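Local atomic coordinates of coatomer subunit delta (Saccharomyces cerevisiae, PDB entry 5FJZ), a protein that forms part of the coatomer (COPI) coat, probably needed for retrograde Golgi-to-ER transport, and through its mu-homology domain binds a tryptophan-based peptide of Dsl1. Residues N12-I23 with E37-D48; S68-I77 with L104-V112. All blocks are in the same frame, centred on the assembly; numbering follows the deposited sequence. Where two conformers were deposited one is given.

In the fold
Both contacts belong to one mixed beta sheet of the mu-homology domain, and their centres lie about 12 Å apart. Contact 1 closes the hairpin of strands 15-27 and 33-46; contact 2 follows it along the chain and lays the short strand 72-73 against strand 104-113. Because strands 33-46 and 104-113 are neighbours, the four strands run in the order 72-73, 104-113, 33-46, 15-27, with 72-73 outermost within this chain. Glu37 and Arg110 join the contacts through a salt bridge, and Trp109 packs on Val41. Both lie in the region that interacts with Dsl1, and the bound peptide meets mainly residues of contact 2.

Contact 1 (N12-I23 with E37-D48); sequences NNGILISIKEVI and ELKGVLELRIND
Ile15, Ile17 and Ile19 interleave with Leu42, Leu44 and Ile46 on one face of an antiparallel beta hairpin, the first two strands of the mu-homology domain. Ile15 and Ile46 run alongside each other, their CG1 atoms 4.2 Å apart, whereas the leucines come in at a slant. The CD1 branch of Leu44 is shared, sitting 3.8 Å from Ile15 CG2 and 4.0 Å from Ile17 CG1. Both isoleucines keep CG1 beside the backbone N, Ile17 with chi1 -66°, which leaves CG2 of Ile17 to face CD2 of Leu42. This face continues into the core against Ile241 and Val244. Further along it, Gly40 leaves room for Glu21, whose CB lies against Leu38 CD2 and whose buried carboxylate is held by Thr237 and Trp109.

The other face is more polar. Lys20 crosses Glu43 with its chain extended, and NZ forms a salt bridge to OE1 at 3.1 Å, approaching from above the carboxylate plane; the bound peptide's backbone packs on Glu43. Arg45 runs alongside Leu16, whose CD2 lies over one face of the guanidinium, 3.6 Å from NH1. Asp101 and the carbonyl of Pro10 take up NE and NH1, which would limit the rotation of the group. Paired backbone bonds run from Leu16 and Arg45 to Val22 and Lys39, beyond which a water lies within hydrogen-bonding distance of Val22 O and Glu37 O. At the opposite end Asn47 stacks its amide on that of Asn12, and its ND2 donates to Asn12 O at 2.9 Å from above the carbonyl plane.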
loop_
_atom_site.group_PDB
_atom_site.type_symbol
_atom_site.label_atom_id
_atom_site.label_comp_id
_atom_site.label_asym_id
_atom_site.label_seq_id
_atom_site.Cartn_x
_atom_site.Cartn_y
_atom_site.Cartn_z
ATOM N N ASN A 12 12.345 27.755 6.490
ATOM C CA ASN A 12 13.273 27.433 7.540
ATOM C C ASN A 12 14.315 28.514 7.528
ATOM O O ASN A 12 14.947 28.731 6.502
ATOM C CB ASN A 12 13.912 26.065 7.253
ATOM C CG ASN A 12 14.881 25.574 8.339
ATOM O OD1 ASN A 12 15.519 24.526 8.199
ATOM N ND2 ASN A 12 14.986 26.307 9.435
ATOM N N ASN A 13 14.559 29.157 8.676
ATOM C CA ASN A 13 15.577 30.233 8.722
ATOM C C ASN A 13 16.918 29.787 9.329
ATOM O O ASN A 13 17.869 30.585 9.530
ATOM C CB ASN A 13 14.949 31.444 9.410
ATOM C CG ASN A 13 13.778 32.038 8.616
ATOM O OD1 ASN A 13 13.854 32.255 7.391
ATOM N ND2 ASN A 13 12.671 32.262 9.294
ATOM N N GLY A 14 16.995 28.487 9.609
ATOM C CA GLY A 14 18.156 27.846 10.184
ATOM C C GLY A 14 17.835 26.485 10.762
ATOM O O GLY A 14 18.226 25.411 10.228
ATOM N N ILE A 15 17.133 26.508 11.870
ATOM C CA ILE A 15 16.539 25.327 12.493
ATOM C C ILE A 15 15.034 25.473 12.495
ATOM O O ILE A 15 14.499 26.468 12.991
ATOM C CB ILE A 15 17.007 25.110 13.950
ATOM C CG1 ILE A 15 18.514 24.785 13.942
ATOM C CG2 ILE A 15 16.261 23.958 14.600
ATOM C CD1 ILE A 15 19.145 24.629 15.286
ATOM N N LEU A 16 14.337 24.430 12.015
ATOM C CA LEU A 16 12.894 24.372 12.132
ATOM C C LEU A 16 12.489 23.057 12.669
ATOM O O LEU A 16 12.825 22.005 12.072
ATOM C CB LEU A 16 12.210 24.639 10.767
ATOM C CG LEU A 16 10.684 24.561 10.759
ATOM C CD1 LEU A 16 10.054 25.721 11.559
ATOM C CD2 LEU A 16 10.196 24.672 9.337
ATOM N N ILE A 17 11.734 23.082 13.789
ATOM C CA ILE A 17 11.260 21.875 14.423
ATOM C C ILE A 17 9.759 21.749 14.199
ATOM O O ILE A 17 9.019 22.713 14.411
ATOM C CB ILE A 17 11.585 21.893 15.952
ATOM C CG1 ILE A 17 13.107 21.848 16.190
ATOM C CG2 ILE A 17 10.865 20.758 16.637
ATOM C CD1 ILE A 17 13.479 22.336 17.565
ATOM N N SER A 18 9.306 20.578 13.717
ATOM C CA SER A 18 7.907 20.337 13.441
ATOM C C SER A 18 7.420 19.238 14.356
ATOM O O SER A 18 7.987 18.148 14.392
ATOM C CB SER A 18 7.705 19.955 11.981
ATOM O OG SER A 18 6.337 19.736 11.742
ATOM N N ILE A 19 6.335 19.515 15.123
ATOM C CA ILE A 19 5.765 18.509 15.958
ATOM C C ILE A 19 4.405 18.157 15.365
ATOM O O ILE A 19 3.466 19.028 15.345
ATOM C CB ILE A 19 5.606 19.049 17.393
ATOM C CG1 ILE A 19 6.974 19.451 17.970
ATOM C CG2 ILE A 19 4.951 18.030 18.308
ATOM C CD1 ILE A 19 6.899 20.228 19.286
ATOM N N LYS A 20 4.310 16.954 14.807
ATOM C CA LYS A 20 3.129 16.605 13.981
ATOM C C LYS A 20 2.375 15.494 14.611
ATOM O O LYS A 20 2.971 14.451 14.926
ATOM C CB LYS A 20 3.614 16.202 12.590
ATOM C CG LYS A 20 4.188 17.333 11.758
ATOM C CD LYS A 20 4.744 16.807 10.408
ATOM C CE LYS A 20 4.755 17.909 9.378
ATOM N NZ LYS A 20 5.671 17.596 8.231
ATOM N N GLU A 21 1.097 15.692 14.907
ATOM C CA GLU A 21 0.227 14.641 15.467
ATOM C C GLU A 21 -0.936 14.315 14.576
ATOM O O GLU A 21 -1.505 15.207 13.858
ATOM C CB GLU A 21 -0.230 14.955 16.903
ATOM C CG GLU A 21 0.992 14.984 17.797
ATOM C CD GLU A 21 0.749 15.343 19.235
ATOM O OE1 GLU A 21 -0.259 16.056 19.500
ATOM O OE2 GLU A 21 1.536 14.875 20.095
ATOM N N VAL A 22 -1.216 13.030 14.468
ATOM C CA VAL A 22 -2.324 12.499 13.658
ATOM C C VAL A 22 -3.245 11.651 14.512
ATOM O O VAL A 22 -2.798 10.859 15.299
ATOM C CB VAL A 22 -1.778 11.594 12.537
ATOM C CG1 VAL A 22 -2.888 10.953 11.734
ATOM C CG2 VAL A 22 -0.859 12.369 11.642
ATOM N N ILE A 23 -4.551 11.911 14.400
ATOM C CA ILE A 23 -5.537 11.297 15.272
ATOM C C ILE A 23 -6.478 10.456 14.440
ATOM O O ILE A 23 -7.092 10.977 13.506
ATOM C CB ILE A 23 -6.277 12.323 16.171
ATOM C CG1 ILE A 23 -7.325 11.661 17.107
ATOM C CG2 ILE A 23 -6.911 13.447 15.348
ATOM C CD1 ILE A 23 -6.695 10.831 18.185
ATOM N N GLU A 37 -6.623 6.472 18.325
ATOM C CA GLU A 37 -5.207 6.285 18.205
ATOM C C GLU A 37 -4.558 7.537 17.712
ATOM O O GLU A 37 -4.926 8.114 16.672
ATOM C CB GLU A 37 -4.887 5.115 17.289
ATOM C CG GLU A 37 -3.380 4.921 17.013
ATOM C CD GLU A 37 -3.107 4.032 15.801
ATOM O OE1 GLU A 37 -3.770 4.164 14.732
ATOM O OE2 GLU A 37 -2.225 3.162 15.924
ATOM N N LEU A 38 -3.602 8.014 18.485
ATOM C CA LEU A 38 -2.837 9.192 18.193
ATOM C C LEU A 38 -1.400 8.775 17.810
ATOM O O LEU A 38 -0.736 8.088 18.575
ATOM C CB LEU A 38 -2.856 10.143 19.399
ATOM C CG LEU A 38 -2.095 11.485 19.564
ATOM C CD1 LEU A 38 -0.545 11.509 19.257
ATOM C CD2 LEU A 38 -2.764 12.674 18.888
ATOM N N LYS A 39 -0.879 9.346 16.742
ATOM C CA LYS A 39 0.522 9.112 16.329
ATOM C C LYS A 39 1.214 10.352 16.229
ATOM O O LYS A 39 0.639 11.363 15.717
ATOM C CB LYS A 39 0.523 8.381 14.982
ATOM C CG LYS A 39 0.010 6.972 15.083
ATOM C CD LYS A 39 -0.168 6.337 13.686
ATOM C CE LYS A 39 0.973 5.429 13.304
ATOM N NZ LYS A 39 0.488 4.379 12.338
ATOM N N GLY A 40 2.438 10.435 16.734
ATOM C CA GLY A 40 3.180 11.712 16.595
ATOM C C GLY A 40 4.581 11.545 16.113
ATOM O O GLY A 40 5.147 10.502 16.314
ATOM N N VAL A 41 5.131 12.605 15.555
ATOM C CA VAL A 41 6.532 12.637 15.184
ATOM C C VAL A 41 7.076 13.989 15.446
ATOM O O VAL A 41 6.396 15.033 15.218
ATOM C CB VAL A 41 6.714 12.173 13.672
ATOM C CG1 VAL A 41 6.152 13.181 12.687
ATOM C CG2 VAL A 41 8.190 12.085 13.302
ATOM N N LEU A 42 8.359 14.048 15.831
ATOM C CA LEU A 42 9.114 15.241 15.938
ATOM C C LEU A 42 10.148 15.255 14.804
ATOM O O LEU A 42 10.974 14.376 14.723
ATOM C CB LEU A 42 9.786 15.214 17.299
ATOM C CG LEU A 42 10.299 16.612 17.522
ATOM C CD1 LEU A 42 10.281 17.083 18.932
ATOM C CD2 LEU A 42 11.695 16.673 17.027
ATOM N N GLU A 43 10.039 16.224 13.902
ATOM C CA GLU A 43 10.899 16.358 12.747
ATOM C C GLU A 43 11.784 17.581 12.914
ATOM O O GLU A 43 11.349 18.654 13.391
ATOM C CB GLU A 43 10.084 16.536 11.485
ATOM C CG GLU A 43 9.351 15.284 11.071
ATOM C CD GLU A 43 8.522 15.460 9.810
ATOM O OE1 GLU A 43 8.437 16.579 9.267
ATOM O OE2 GLU A 43 7.940 14.469 9.369
ATOM N N LEU A 44 13.029 17.426 12.518
ATOM C CA LEU A 44 14.023 18.480 12.528
ATOM C C LEU A 44 14.483 18.799 11.112
ATOM O O LEU A 44 14.809 17.877 10.378
ATOM C CB LEU A 44 15.218 17.963 13.410
ATOM C CG LEU A 44 16.440 18.856 13.512
ATOM C CD1 LEU A 44 16.038 20.168 14.127
ATOM C CD2 LEU A 44 17.517 18.142 14.344
ATOM N N ARG A 45 14.470 20.075 10.742
ATOM C CA ARG A 45 15.026 20.576 9.504
ATOM C C ARG A 45 16.136 21.561 9.885
ATOM O O ARG A 45 15.933 22.528 10.662
ATOM C CB ARG A 45 14.011 21.233 8.653
ATOM C CG ARG A 45 13.022 20.343 7.908
ATOM C CD ARG A 45 11.882 21.143 7.293
ATOM N NE ARG A 45 12.335 22.213 6.400
ATOM C CZ ARG A 45 11.549 23.162 5.851
ATOM N NH1 ARG A 45 10.270 23.172 6.112
ATOM N NH2 ARG A 45 12.042 24.091 5.049
ATOM N N ILE A 46 17.291 21.353 9.302
ATOM C CA ILE A 46 18.404 22.254 9.438
ATOM C C ILE A 46 18.970 22.681 8.091
ATOM O O ILE A 46 19.233 21.854 7.228
ATOM C CB ILE A 46 19.511 21.648 10.285
ATOM C CG1 ILE A 46 18.940 21.289 11.659
ATOM C CG2 ILE A 46 20.632 22.664 10.473
ATOM C CD1 ILE A 46 19.912 20.602 12.562
ATOM N N ASN A 47 19.110 23.987 7.878
ATOM C CA ASN A 47 19.579 24.436 6.586
ATOM C C ASN A 47 20.781 25.352 6.673
ATOM O O ASN A 47 21.192 25.891 5.665
ATOM C CB ASN A 47 18.441 25.031 5.770
ATOM C CG ASN A 47 17.981 26.370 6.273
ATOM O OD1 ASN A 47 18.533 26.971 7.230
ATOM N ND2 ASN A 47 17.047 26.899 5.551
ATOM N N ASP A 48 21.386 25.419 7.858
ATOM C CA ASP A 48 22.636 26.204 8.101
ATOM C C ASP A 48 23.622 25.314 8.785
ATOM O O ASP A 48 23.399 24.848 9.909
ATOM C CB ASP A 48 22.266 27.428 8.934
ATOM C CG ASP A 48 23.477 28.311 9.338
ATOM O OD1 ASP A 48 24.681 27.947 9.140
ATOM O OD2 ASP A 48 23.172 29.401 9.880
HETATM O O HOH W 1 -3.405 7.918 14.323
#

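Contact 2 (S68-I77 with L104-V112); sequences SFQFKTHPNI and LGVLRWRKV
Gly105 touches His74 just before the pairing of strand 104-113 with the edge segment 68-77 sets in, an antiparallel join at the margin of the mu-homology domain's sheet that also shapes the binding site for the Dsl1 peptide. Its carbonyl O lies 3.4 Å from His74 CD2 and accepts a hydrogen bond from an aromatic side chain of the peptide, and an aromatic side chain of the peptide also stacks on the His74 ring. That ring is steadied from within its own type I turn, where Asn76 N donates to ND1 at 2.9 Å.

Val106 O receives His74 N from well above its carbonyl plane, while its CG1 meets CD1 of Ile77. Leu107 pairs with Thr73 and crosses it at a slant, CD1 lying 4.0 Å from Thr73 CG2; Phe82 of helix 79-85 packs against both residues. At Arg108 the backbone exchanges two hydrogen bonds with Lys72, and the arginine side chain makes a cation-pi contact with the peptide.

Trp109 closes an aromatic cluster with Phe69 and Phe71. Both phenyl rings meet the indole obliquely: Phe71 inclines its plane by 50° and brings CD1 to 3.8 Å from Trp109 CB. Phe69 runs alongside, turning its edge to Trp109 CD1. Arg110 N donates to Phe69 O at 2.8 Å, and its guanidinium pairs with Glu37 and with Glu26 of a third subunit. Lys111 extends across the Phe69 ring, its CD over the face 4.1 Å from the centroid, and NZ reaches Ser68 OG in a weak hydrogen bond of 3.4 Å; the hydroxyl also bonds to Asp66. At Val112 the backbone N donates to a water, which in turn donates to Ser68 O at 2.9 Å.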
loop_
_atom_site.group_PDB
_atom_site.type_symbol
_atom_site.label_atom_id
_atom_site.label_comp_id
_atom_site.label_asym_id
_atom_site.label_seq_id
_atom_site.Cartn_x
_atom_site.Cartn_y
_atom_site.Cartn_z
ATOM N N SER A 68 2.912 4.525 27.972
ATOM C CA SER A 68 1.700 4.408 27.109
ATOM C C SER A 68 1.928 5.211 25.817
ATOM O O SER A 68 1.129 5.032 24.857
ATOM C CB SER A 68 0.437 4.890 27.858
ATOM O OG SER A 68 0.510 6.279 28.171
ATOM N N PHE A 69 2.943 6.070 25.753
ATOM C CA PHE A 69 3.303 6.779 24.530
ATOM C C PHE A 69 4.290 6.062 23.575
ATOM O O PHE A 69 4.392 6.476 22.448
ATOM C CB PHE A 69 3.786 8.192 24.828
ATOM C CG PHE A 69 2.651 9.155 25.009
ATOM C CD1 PHE A 69 2.075 9.765 23.936
ATOM C CD2 PHE A 69 2.121 9.380 26.259
ATOM C CE1 PHE A 69 1.011 10.652 24.122
ATOM C CE2 PHE A 69 1.067 10.273 26.467
ATOM C CZ PHE A 69 0.497 10.897 25.376
ATOM N N GLN A 70 4.875 4.962 24.016
ATOM C CA GLN A 70 5.981 4.238 23.349
ATOM C C GLN A 70 6.864 5.207 22.559
ATOM O O GLN A 70 6.867 5.140 21.332
ATOM C CB GLN A 70 5.406 3.155 22.394
ATOM C CG GLN A 70 5.204 1.840 23.058
ATOM C CD GLN A 70 6.521 1.039 23.083
ATOM O OE1 GLN A 70 7.495 1.404 23.756
ATOM N NE2 GLN A 70 6.530 -0.063 22.380
ATOM N N PHE A 71 7.504 6.104 23.252
ATOM C CA PHE A 71 8.468 7.047 22.698
ATOM C C PHE A 71 9.582 6.207 22.050
ATOM O O PHE A 71 10.073 5.238 22.610
ATOM C CB PHE A 71 9.012 7.994 23.733
ATOM C CG PHE A 71 8.119 9.106 24.113
ATOM C CD1 PHE A 71 7.802 10.110 23.207
ATOM C CD2 PHE A 71 7.549 9.160 25.388
ATOM C CE1 PHE A 71 6.976 11.135 23.541
ATOM C CE2 PHE A 71 6.727 10.220 25.716
ATOM C CZ PHE A 71 6.451 11.202 24.811
ATOM N N LYS A 72 9.887 6.543 20.824
ATOM C CA LYS A 72 10.840 5.712 20.032
ATOM C C LYS A 72 11.713 6.700 19.333
ATOM O O LYS A 72 11.225 7.611 18.658
ATOM C CB LYS A 72 10.115 4.791 19.059
ATOM C CG LYS A 72 11.042 3.825 18.330
ATOM C CD LYS A 72 10.492 3.421 16.961
ATOM C CE LYS A 72 9.266 2.490 17.082
ATOM N NZ LYS A 72 7.962 3.223 17.291
ATOM N N THR A 73 13.003 6.619 19.608
ATOM C CA THR A 73 13.984 7.496 18.994
ATOM C C THR A 73 14.517 6.836 17.706
ATOM O O THR A 73 14.523 5.619 17.496
ATOM C CB THR A 73 15.227 7.787 19.888
ATOM O OG1 THR A 73 15.705 6.538 20.374
ATOM C CG2 THR A 73 14.893 8.744 21.032
ATOM N N HIS A 74 14.831 7.695 16.790
ATOM C CA HIS A 74 15.424 7.238 15.525
ATOM C C HIS A 74 16.679 6.433 15.831
ATOM O O HIS A 74 17.405 6.769 16.803
ATOM C CB HIS A 74 15.709 8.471 14.679
ATOM C CG HIS A 74 16.274 8.150 13.349
ATOM N ND1 HIS A 74 17.587 7.785 13.178
ATOM C CD2 HIS A 74 15.693 8.086 12.138
ATOM C CE1 HIS A 74 17.812 7.575 11.891
ATOM N NE2 HIS A 74 16.678 7.733 11.244
ATOM N N PRO A 75 16.971 5.366 15.040
ATOM C CA PRO A 75 18.225 4.608 15.270
ATOM C C PRO A 75 19.503 5.416 15.501
ATOM O O PRO A 75 20.317 5.029 16.372
ATOM C CB PRO A 75 18.348 3.729 14.050
ATOM C CG PRO A 75 16.973 3.546 13.597
ATOM C CD PRO A 75 16.172 4.761 13.976
ATOM N N ASN A 76 19.656 6.561 14.864
ATOM C CA ASN A 76 20.822 7.438 15.041
ATOM C C ASN A 76 20.779 8.385 16.222
ATOM O O ASN A 76 21.733 9.118 16.455
ATOM C CB ASN A 76 21.092 8.319 13.811
ATOM C CG ASN A 76 21.313 7.509 12.538
ATOM O OD1 ASN A 76 20.926 7.914 11.432
ATOM N ND2 ASN A 76 21.924 6.373 12.685
ATOM N N ILE A 77 19.694 8.382 16.967
ATOM C CA ILE A 77 19.494 9.293 18.085
ATOM C C ILE A 77 19.815 8.427 19.312
ATOM O O ILE A 77 19.483 7.254 19.389
ATOM C CB ILE A 77 18.027 9.840 18.133
ATOM C CG1 ILE A 77 17.781 10.750 16.948
ATOM C CG2 ILE A 77 17.723 10.562 19.436
ATOM C CD1 ILE A 77 18.618 12.007 16.877
ATOM N N LEU A 104 14.065 15.458 9.156
ATOM C CA LEU A 104 14.665 14.371 9.899
ATOM C C LEU A 104 13.744 13.971 11.054
ATOM O O LEU A 104 13.555 14.754 11.999
ATOM C CB LEU A 104 16.012 14.762 10.437
ATOM C CG LEU A 104 16.976 15.382 9.478
ATOM C CD1 LEU A 104 18.209 15.871 10.242
ATOM C CD2 LEU A 104 17.413 14.435 8.362
ATOM N N GLY A 105 13.097 12.808 10.936
ATOM C CA GLY A 105 12.241 12.235 12.005
ATOM C C GLY A 105 13.108 11.733 13.143
ATOM O O GLY A 105 14.012 10.881 12.929
ATOM N N VAL A 106 13.002 12.348 14.304
ATOM C CA VAL A 106 13.960 12.008 15.390
ATOM C C VAL A 106 13.290 11.252 16.513
ATOM O O VAL A 106 13.940 10.575 17.299
ATOM C CB VAL A 106 14.784 13.215 15.898
ATOM C CG1 VAL A 106 15.745 13.757 14.809
ATOM C CG2 VAL A 106 13.954 14.299 16.529
ATOM N N LEU A 107 11.999 11.458 16.650
ATOM C CA LEU A 107 11.259 10.894 17.738
ATOM C C LEU A 107 9.838 10.658 17.282
ATOM O O LEU A 107 9.254 11.501 16.563
ATOM C CB LEU A 107 11.309 11.861 18.960
ATOM C CG LEU A 107 10.504 11.417 20.174
ATOM C CD1 LEU A 107 11.252 10.284 20.887
ATOM C CD2 LEU A 107 10.387 12.616 21.139
ATOM N N ARG A 108 9.270 9.558 17.685
ATOM C CA ARG A 108 7.881 9.189 17.390
ATOM C C ARG A 108 7.200 8.638 18.643
ATOM O O ARG A 108 7.859 8.189 19.602
ATOM C CB ARG A 108 7.875 7.991 16.404
ATOM C CG ARG A 108 8.143 8.404 14.994
ATOM C CD ARG A 108 8.328 7.136 14.179
ATOM N NE ARG A 108 8.238 7.435 12.747
ATOM C CZ ARG A 108 8.561 6.559 11.796
ATOM N NH1 ARG A 108 9.020 5.333 12.113
ATOM N NH2 ARG A 108 8.447 6.909 10.523
ATOM N N TRP A 109 5.879 8.732 18.656
ATOM C CA TRP A 109 5.057 8.301 19.755
ATOM C C TRP A 109 3.745 7.818 19.223
ATOM O O TRP A 109 3.343 8.172 18.148
ATOM C CB TRP A 109 4.960 9.390 20.860
ATOM C CG TRP A 109 4.444 10.717 20.447
ATOM C CD1 TRP A 109 3.157 11.182 20.612
ATOM C CD2 TRP A 109 5.195 11.776 19.876
ATOM N NE1 TRP A 109 3.085 12.516 20.109
ATOM C CE2 TRP A 109 4.339 12.897 19.720
ATOM C CE3 TRP A 109 6.564 11.960 19.601
ATOM C CZ2 TRP A 109 4.757 14.017 19.136
ATOM C CZ3 TRP A 109 6.952 13.101 19.042
ATOM C CH2 TRP A 109 6.100 14.110 18.802
ATOM N N ARG A 110 3.056 7.010 20.017
ATOM C CA ARG A 110 1.765 6.481 19.677
ATOM C C ARG A 110 1.005 6.105 20.926
ATOM O O ARG A 110 1.542 5.401 21.785
ATOM C CB ARG A 110 1.923 5.220 18.826
ATOM C CG ARG A 110 0.617 4.690 18.276
ATOM C CD ARG A 110 0.840 3.657 17.175
ATOM N NE ARG A 110 1.145 2.380 17.731
ATOM C CZ ARG A 110 0.251 1.472 18.095
ATOM N NH1 ARG A 110 -1.014 1.611 17.815
ATOM N NH2 ARG A 110 0.634 0.318 18.601
ATOM N N LYS A 111 -0.256 6.472 20.970
ATOM C CA LYS A 111 -1.062 6.087 22.121
ATOM C C LYS A 111 -2.416 5.746 21.644
ATOM O O LYS A 111 -2.934 6.352 20.673
ATOM C CB LYS A 111 -1.103 7.222 23.161
ATOM C CG LYS A 111 -1.934 6.782 24.319
ATOM C CD LYS A 111 -1.641 7.558 25.575
ATOM C CE LYS A 111 -2.600 7.164 26.672
ATOM N NZ LYS A 111 -2.364 8.110 27.753
ATOM N N VAL A 112 -2.998 4.742 22.297
ATOM C CA VAL A 112 -4.288 4.246 21.979
ATOM C C VAL A 112 -5.264 4.460 23.132
ATOM O O VAL A 112 -4.896 4.454 24.318
ATOM C CB VAL A 112 -4.349 2.774 21.530
ATOM C CG1 VAL A 112 -3.417 2.471 20.354
ATOM C CG2 VAL A 112 -4.261 1.796 22.676
HETATM O O HOH W 2 -1.145 3.231 24.520
#